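Local coordinates for glutathione S-transferase domain (Burkholderia graminis, PDB 4MF5), which binds glutathione and probably acts as a glutathione transferase, at residues A[34-48]-A[65-78]. Residues are numbered along the deposited sequence; the frame is centred on the assembly and turned at random.
Sequences KWPAAHPERLQLYSL and LPYEPHLVRFDTND. With GSH (glutathione), chain D.
Val72 CG2 lies over one face of the Trp35 ring and Lys34 CG over the opposite face, both offset toward the rim, and Asp78 CB meets the ring edge in its plane. Trp35 thus packs beside the parallel strand pair of the beta-alpha-beta unit that opens the thioredoxin-like domain: the axes of 43-47 and 67-71 approach to 4.6 Å at 22°, and helix 51-63 makes the crossover. Trp35 CB covers a face of the His70 ring, 4.0 Å from its centroid. Beyond the C-terminal ends of the strands, Leu48 CD2 sits over the centre of the Phe74 ring, 13° off the normal, while the other face receives CA3 of glutathione. Backbone hydrogen bonds of the ladder include Leu45 N to Glu68 O at 3.0 Å and Val72 N to Ser47 O.

Beside it, Gln44 bends at chi2 (-70°), and its OE1 accepts from His70 NE2 at 2.7 Å, close to the imidazole plane. Gln44 NE2 is shared between Arg42 O and Glu68 OE1 (3.0 Å). The extended Glu68 side chain carries its carboxylate to the loop leading into strand 43-47. His39 N (2.8 Å) and Gln44 NE2 reach Glu68 OE1 from opposite faces of the carboxylate, whereas Ala38 N approaches the syn lone pair of Glu68 OE2 at 2.8 Å.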
loop_
_atom_site.group_PDB
_atom_site.type_symbol
_atom_site.label_atom_id
_atom_site.label_comp_id
_atom_site.label_asym_id
_atom_site.label_seq_id
_atom_site.Cartn_x
_atom_site.Cartn_y
_atom_site.Cartn_z
ATOM N N LYS A 34 4.035 -28.353 -0.604
ATOM C CA LYS A 34 2.581 -28.372 -0.554
ATOM C C LYS A 34 1.934 -28.194 -1.934
ATOM O O LYS A 34 0.931 -28.819 -2.250
ATOM C CB LYS A 34 2.067 -27.313 0.419
ATOM C CG LYS A 34 0.565 -27.321 0.583
ATOM C CD LYS A 34 0.138 -26.609 1.856
ATOM C CE LYS A 34 -1.361 -26.570 2.057
ATOM N NZ LYS A 34 -1.872 -27.918 2.358
ATOM N N TRP A 35 2.522 -27.349 -2.767
ATOM C CA TRP A 35 2.048 -27.100 -4.120
ATOM C C TRP A 35 3.215 -27.324 -5.080
ATOM O O TRP A 35 3.880 -26.379 -5.507
ATOM C CB TRP A 35 1.468 -25.691 -4.279
ATOM C CG TRP A 35 0.230 -25.448 -3.471
ATOM C CD1 TRP A 35 -1.044 -25.762 -3.815
ATOM C CD2 TRP A 35 0.151 -24.789 -2.213
ATOM N NE1 TRP A 35 -1.915 -25.362 -2.839
ATOM C CE2 TRP A 35 -1.204 -24.743 -1.848
ATOM C CE3 TRP A 35 1.093 -24.204 -1.372
ATOM C CZ2 TRP A 35 -1.637 -24.167 -0.658
ATOM C CZ3 TRP A 35 0.669 -23.636 -0.207
ATOM C CH2 TRP A 35 -0.688 -23.616 0.140
ATOM N N PRO A 36 3.492 -28.592 -5.433
ATOM C CA PRO A 36 4.611 -28.867 -6.336
ATOM C C PRO A 36 4.404 -28.243 -7.712
ATOM O O PRO A 36 3.281 -28.112 -8.189
ATOM C CB PRO A 36 4.618 -30.398 -6.453
ATOM C CG PRO A 36 3.817 -30.894 -5.353
ATOM C CD PRO A 36 2.859 -29.826 -4.948
ATOM N N ALA A 37 5.499 -27.852 -8.336
ATOM C CA ALA A 37 5.467 -27.255 -9.659
ATOM C C ALA A 37 5.451 -28.317 -10.736
ATOM O O ALA A 37 6.441 -29.037 -10.926
ATOM C CB ALA A 37 6.661 -26.359 -9.833
ATOM N N ALA A 38 4.335 -28.438 -11.438
ATOM C CA ALA A 38 4.296 -29.295 -12.637
ATOM C C ALA A 38 5.070 -28.638 -13.764
ATOM O O ALA A 38 5.521 -29.320 -14.692
ATOM C CB ALA A 38 2.876 -29.540 -13.076
ATOM N N HIS A 39 5.183 -27.309 -13.719
ATOM C CA HIS A 39 5.783 -26.498 -14.773
ATOM C C HIS A 39 6.757 -25.506 -14.130
ATOM O O HIS A 39 6.487 -24.299 -14.070
ATOM C CB HIS A 39 4.709 -25.723 -15.537
ATOM C CG HIS A 39 3.576 -26.565 -16.013
ATOM N ND1 HIS A 39 3.694 -27.473 -17.041
ATOM C CD2 HIS A 39 2.289 -26.612 -15.613
ATOM C CE1 HIS A 39 2.526 -28.064 -17.233
ATOM N NE2 HIS A 39 1.662 -27.556 -16.378
ATOM N N PRO A 40 7.906 -26.002 -13.632
ATOM C CA PRO A 40 8.801 -25.153 -12.852
ATOM C C PRO A 40 9.487 -24.059 -13.648
ATOM O O PRO A 40 10.124 -23.194 -13.041
ATOM C CB PRO A 40 9.813 -26.143 -12.261
ATOM C CG PRO A 40 9.785 -27.293 -13.228
ATOM C CD PRO A 40 8.365 -27.401 -13.657
ATOM N N GLU A 41 9.381 -24.103 -14.979
ATOM C CA GLU A 41 9.839 -23.043 -15.843
ATOM C C GLU A 41 8.910 -21.829 -15.903
ATOM O O GLU A 41 9.261 -20.821 -16.522
ATOM C CB GLU A 41 10.002 -23.595 -17.276
ATOM C CG GLU A 41 8.714 -23.774 -18.099
ATOM C CD GLU A 41 7.833 -24.969 -17.772
ATOM O OE1 GLU A 41 6.779 -25.042 -18.462
ATOM O OE2 GLU A 41 8.194 -25.798 -16.877
ATOM N N ARG A 42 7.736 -21.955 -15.284
ATOM C CA ARG A 42 6.744 -20.879 -15.277
ATOM C C ARG A 42 6.680 -20.224 -13.909
ATOM O O ARG A 42 6.838 -20.890 -12.883
ATOM C CB ARG A 42 5.338 -21.425 -15.599
ATOM C CG ARG A 42 5.279 -22.151 -16.930
ATOM C CD ARG A 42 3.919 -22.738 -17.324
ATOM N NE ARG A 42 4.115 -23.668 -18.453
ATOM C CZ ARG A 42 3.195 -24.472 -18.995
ATOM N NH1 ARG A 42 1.969 -24.505 -18.535
ATOM N NH2 ARG A 42 3.512 -25.263 -20.015
ATOM N N LEU A 43 6.399 -18.931 -13.894
ATOM C CA LEU A 43 6.051 -18.245 -12.676
ATOM C C LEU A 43 4.978 -19.044 -11.934
ATOM O O LEU A 43 3.959 -19.471 -12.521
ATOM C CB LEU A 43 5.563 -16.847 -13.020
ATOM C CG LEU A 43 5.202 -15.952 -11.827
ATOM C CD1 LEU A 43 5.513 -14.488 -12.129
ATOM C CD2 LEU A 43 3.741 -16.120 -11.423
ATOM N N GLN A 44 5.194 -19.236 -10.630
ATOM C CA GLN A 44 4.281 -19.975 -9.773
ATOM C C GLN A 44 3.426 -18.961 -9.020
ATOM O O GLN A 44 3.950 -18.056 -8.375
ATOM C CB GLN A 44 5.092 -20.796 -8.778
ATOM C CG GLN A 44 6.069 -21.777 -9.440
ATOM C CD GLN A 44 5.349 -22.915 -10.114
ATOM O OE1 GLN A 44 4.592 -23.651 -9.471
ATOM N NE2 GLN A 44 5.569 -23.083 -11.413
ATOM N N LEU A 45 2.112 -19.137 -9.090
ATOM C CA LEU A 45 1.149 -18.264 -8.416
ATOM C C LEU A 45 0.417 -19.068 -7.356
ATOM O O LEU A 45 -0.194 -20.082 -7.673
ATOM C CB LEU A 45 0.140 -17.712 -9.425
ATOM C CG LEU A 45 -1.017 -16.924 -8.827
ATOM C CD1 LEU A 45 -0.539 -15.643 -8.156
ATOM C CD2 LEU A 45 -2.063 -16.620 -9.887
ATOM N N TYR A 46 0.452 -18.587 -6.110
ATOM C CA TYR A 46 -0.221 -19.235 -4.979
ATOM C C TYR A 46 -1.307 -18.268 -4.549
ATOM O O TYR A 46 -1.027 -17.210 -3.989
ATOM C CB TYR A 46 0.784 -19.542 -3.878
ATOM C CG TYR A 46 2.032 -20.254 -4.382
ATOM C CD1 TYR A 46 2.101 -21.639 -4.490
ATOM C CD2 TYR A 46 3.151 -19.515 -4.747
ATOM C CE1 TYR A 46 3.251 -22.257 -4.953
ATOM C CE2 TYR A 46 4.295 -20.130 -5.214
ATOM C CZ TYR A 46 4.345 -21.498 -5.317
ATOM O OH TYR A 46 5.510 -22.067 -5.773
ATOM N N SER A 47 -2.555 -18.578 -4.898
ATOM C CA SER A 47 -3.606 -17.584 -4.801
ATOM C C SER A 47 -4.983 -18.197 -4.626
ATOM O O SER A 47 -5.160 -19.414 -4.586
ATOM C CB SER A 47 -3.529 -16.700 -6.049
ATOM O OG SER A 47 -4.302 -15.519 -5.895
ATOM N N LEU A 48 -5.956 -17.299 -4.543
ATOM C CA LEU A 48 -7.378 -17.607 -4.456
ATOM C C LEU A 48 -8.049 -16.459 -5.190
ATOM O O LEU A 48 -7.550 -15.349 -5.126
ATOM C CB LEU A 48 -7.836 -17.633 -2.998
ATOM C CG LEU A 48 -9.239 -18.136 -2.670
ATOM C CD1 LEU A 48 -9.381 -19.618 -2.981
ATOM C CD2 LEU A 48 -9.541 -17.859 -1.204
ATOM N N LEU A 65 2.123 -13.515 -19.667
ATOM C CA LEU A 65 3.234 -14.237 -19.106
ATOM C C LEU A 65 2.766 -15.619 -18.665
ATOM O O LEU A 65 1.781 -15.731 -17.938
ATOM C CB LEU A 65 3.775 -13.492 -17.888
ATOM C CG LEU A 65 5.084 -14.022 -17.317
ATOM C CD1 LEU A 65 6.248 -13.690 -18.219
ATOM C CD2 LEU A 65 5.339 -13.464 -15.929
ATOM N N PRO A 66 3.492 -16.697 -19.022
ATOM C CA PRO A 66 3.051 -18.012 -18.548
ATOM C C PRO A 66 3.075 -18.102 -17.033
ATOM O O PRO A 66 3.966 -17.553 -16.377
ATOM C CB PRO A 66 4.087 -18.964 -19.169
ATOM C CG PRO A 66 4.579 -18.226 -20.393
ATOM C CD PRO A 66 4.628 -16.794 -19.960
ATOM N N TYR A 67 2.124 -18.833 -16.483
ATOM C CA TYR A 67 2.134 -19.054 -15.048
ATOM C C TYR A 67 1.461 -20.356 -14.710
ATOM O O TYR A 67 0.657 -20.888 -15.490
ATOM C CB TYR A 67 1.487 -17.886 -14.302
ATOM C CG TYR A 67 -0.007 -17.720 -14.471
ATOM C CD1 TYR A 67 -0.533 -17.154 -15.628
ATOM C CD2 TYR A 67 -0.890 -18.098 -13.470
ATOM C CE1 TYR A 67 -1.898 -16.937 -15.777
ATOM C CE2 TYR A 67 -2.256 -17.904 -13.609
ATOM C CZ TYR A 67 -2.753 -17.326 -14.752
ATOM O OH TYR A 67 -4.111 -17.125 -14.841
ATOM N N GLU A 68 1.779 -20.869 -13.529
ATOM C CA GLU A 68 1.193 -22.080 -12.998
ATOM C C GLU A 68 0.429 -21.724 -11.739
ATOM O O GLU A 68 1.043 -21.384 -10.732
ATOM C CB GLU A 68 2.271 -23.118 -12.680
ATOM C CG GLU A 68 1.689 -24.433 -12.191
ATOM C CD GLU A 68 2.693 -25.525 -11.943
ATOM O OE1 GLU A 68 3.874 -25.340 -12.278
ATOM O OE2 GLU A 68 2.282 -26.579 -11.394
ATOM N N PRO A 69 -0.909 -21.765 -11.780
ATOM C CA PRO A 69 -1.701 -21.381 -10.624
ATOM C C PRO A 69 -1.839 -22.536 -9.638
ATOM O O PRO A 69 -1.941 -23.695 -10.022
ATOM C CB PRO A 69 -3.054 -21.032 -11.231
ATOM C CG PRO A 69 -3.145 -21.892 -12.442
ATOM C CD PRO A 69 -1.738 -22.006 -12.975
ATOM N N HIS A 70 -1.884 -22.178 -8.369
ATOM C CA HIS A 70 -2.064 -23.110 -7.265
ATOM C C HIS A 70 -3.102 -22.532 -6.329
ATOM O O HIS A 70 -2.952 -21.398 -5.876
ATOM C CB HIS A 70 -0.758 -23.315 -6.514
ATOM C CG HIS A 70 0.334 -23.860 -7.372
ATOM N ND1 HIS A 70 0.402 -25.182 -7.764
ATOM C CD2 HIS A 70 1.401 -23.248 -7.933
ATOM C CE1 HIS A 70 1.468 -25.356 -8.528
ATOM N NE2 HIS A 70 2.089 -24.196 -8.648
ATOM N N LEU A 71 -4.136 -23.314 -6.036
ATOM C CA LEU A 71 -5.239 -22.850 -5.230
ATOM C C LEU A 71 -4.903 -23.000 -3.746
ATOM O O LEU A 71 -4.702 -24.108 -3.232
ATOM C CB LEU A 71 -6.487 -23.664 -5.566
ATOM C CG LEU A 71 -7.770 -23.211 -4.867
ATOM C CD1 LEU A 71 -8.253 -21.890 -5.411
ATOM C CD2 LEU A 71 -8.842 -24.289 -5.004
ATOM N N VAL A 72 -4.846 -21.874 -3.064
ATOM C CA VAL A 72 -4.597 -21.812 -1.642
ATOM C C VAL A 72 -5.959 -21.720 -0.968
ATOM O O VAL A 72 -6.595 -20.661 -0.970
ATOM C CB VAL A 72 -3.718 -20.603 -1.296
ATOM C CG1 VAL A 72 -3.509 -20.486 0.195
ATOM C CG2 VAL A 72 -2.379 -20.676 -2.019
ATOM N N ARG A 73 -6.422 -22.856 -0.445
ATOM C CA ARG A 73 -7.771 -22.975 0.068
ATOM C C ARG A 73 -7.897 -22.434 1.474
ATOM O O ARG A 73 -7.152 -22.841 2.364
ATOM C CB ARG A 73 -8.208 -24.431 0.053
ATOM C CG ARG A 73 -8.287 -25.039 -1.339
ATOM C CD ARG A 73 -8.835 -26.445 -1.292
ATOM N NE ARG A 73 -10.237 -26.461 -0.889
ATOM C CZ ARG A 73 -10.937 -27.561 -0.636
ATOM N NH1 ARG A 73 -10.366 -28.757 -0.716
ATOM N NH2 ARG A 73 -12.211 -27.462 -0.288
ATOM N N PHE A 74 -8.863 -21.552 1.685
ATOM C CA PHE A 74 -9.111 -21.017 3.018
ATOM C C PHE A 74 -9.898 -21.999 3.871
ATOM O O PHE A 74 -9.765 -21.988 5.093
ATOM C CB PHE A 74 -9.838 -19.670 2.959
ATOM C CG PHE A 74 -8.991 -18.542 2.411
ATOM C CD1 PHE A 74 -7.626 -18.720 2.128
ATOM C CD2 PHE A 74 -9.554 -17.284 2.188
ATOM C CE1 PHE A 74 -6.861 -17.673 1.633
ATOM C CE2 PHE A 74 -8.790 -16.233 1.693
ATOM C CZ PHE A 74 -7.442 -16.428 1.417
ATOM N N ASP A 75 -10.692 -22.862 3.243
ATOM C CA ASP A 75 -11.532 -23.764 4.024
ATOM C C ASP A 75 -10.687 -24.777 4.789
ATOM O O ASP A 75 -11.110 -25.252 5.851
ATOM C CB ASP A 75 -12.617 -24.439 3.167
ATOM C CG ASP A 75 -12.059 -25.393 2.137
ATOM O OD1 ASP A 75 -11.048 -25.076 1.513
ATOM O OD2 ASP A 75 -12.639 -26.476 1.938
ATOM N N THR A 76 -9.494 -25.073 4.274
ATOM C CA THR A 76 -8.558 -25.963 4.952
ATOM C C THR A 76 -7.373 -25.203 5.563
ATOM O O THR A 76 -6.379 -25.801 5.946
ATOM C CB THR A 76 -8.062 -27.085 4.020
ATOM O OG1 THR A 76 -7.634 -26.535 2.772
ATOM C CG2 THR A 76 -9.173 -28.088 3.760
ATOM N N ASN A 77 -7.496 -23.887 5.664
ATOM C CA ASN A 77 -6.478 -23.060 6.311
ATOM C C ASN A 77 -5.106 -23.198 5.665
ATOM O O ASN A 77 -4.083 -23.140 6.339
ATOM C CB ASN A 77 -6.385 -23.373 7.819
ATOM C CG ASN A 77 -7.673 -23.093 8.555
ATOM O OD1 ASN A 77 -8.126 -23.897 9.373
ATOM N ND2 ASN A 77 -8.267 -21.947 8.277
ATOM N N ASP A 78 -5.076 -23.351 4.347
ATOM C CA ASP A 78 -3.814 -23.554 3.660
ATOM C C ASP A 78 -2.849 -22.383 3.853
ATOM O O ASP A 78 -1.632 -22.568 3.855
ATOM C CB ASP A 78 -4.040 -23.690 2.162
ATOM C CG ASP A 78 -4.691 -24.976 1.744
ATOM O OD1 ASP A 78 -4.985 -25.848 2.585
ATOM O OD2 ASP A 78 -4.890 -25.122 0.509
HETATM C CG1 GSH D . -4.119 -10.011 0.811
HETATM C CD1 GSH D . -5.249 -10.970 0.648
HETATM O OE1 GSH D . -6.046 -10.952 -0.304
HETATM N N2 GSH D . -5.324 -11.865 1.595
HETATM C CA2 GSH D . -6.532 -12.264 2.276
HETATM C C2 GSH D . -6.163 -13.587 2.835
HETATM O O2 GSH D . -5.243 -14.278 2.266
HETATM C CB2 GSH D . -7.838 -12.485 1.561
HETATM S SG2 GSH D . -7.778 -12.223 -0.200
HETATM N N3 GSH D . -6.800 -13.953 3.927
HETATM C CA3 GSH D . -6.363 -15.110 4.670
HETATM C C3 GSH D . -6.499 -14.844 6.150
HETATM O O31 GSH D . -7.005 -13.758 6.502
HETATM O O32 GSH D . -6.114 -15.694 6.982
HETATM O O HOH W 1 -3.647 -27.216 4.538
HETATM O O HOH W 2 -4.815 -28.538 2.329
HETATM O O HOH W 3 0.880 -23.519 -16.198
HETATM O O HOH W 4 6.675 -17.472 -16.490
#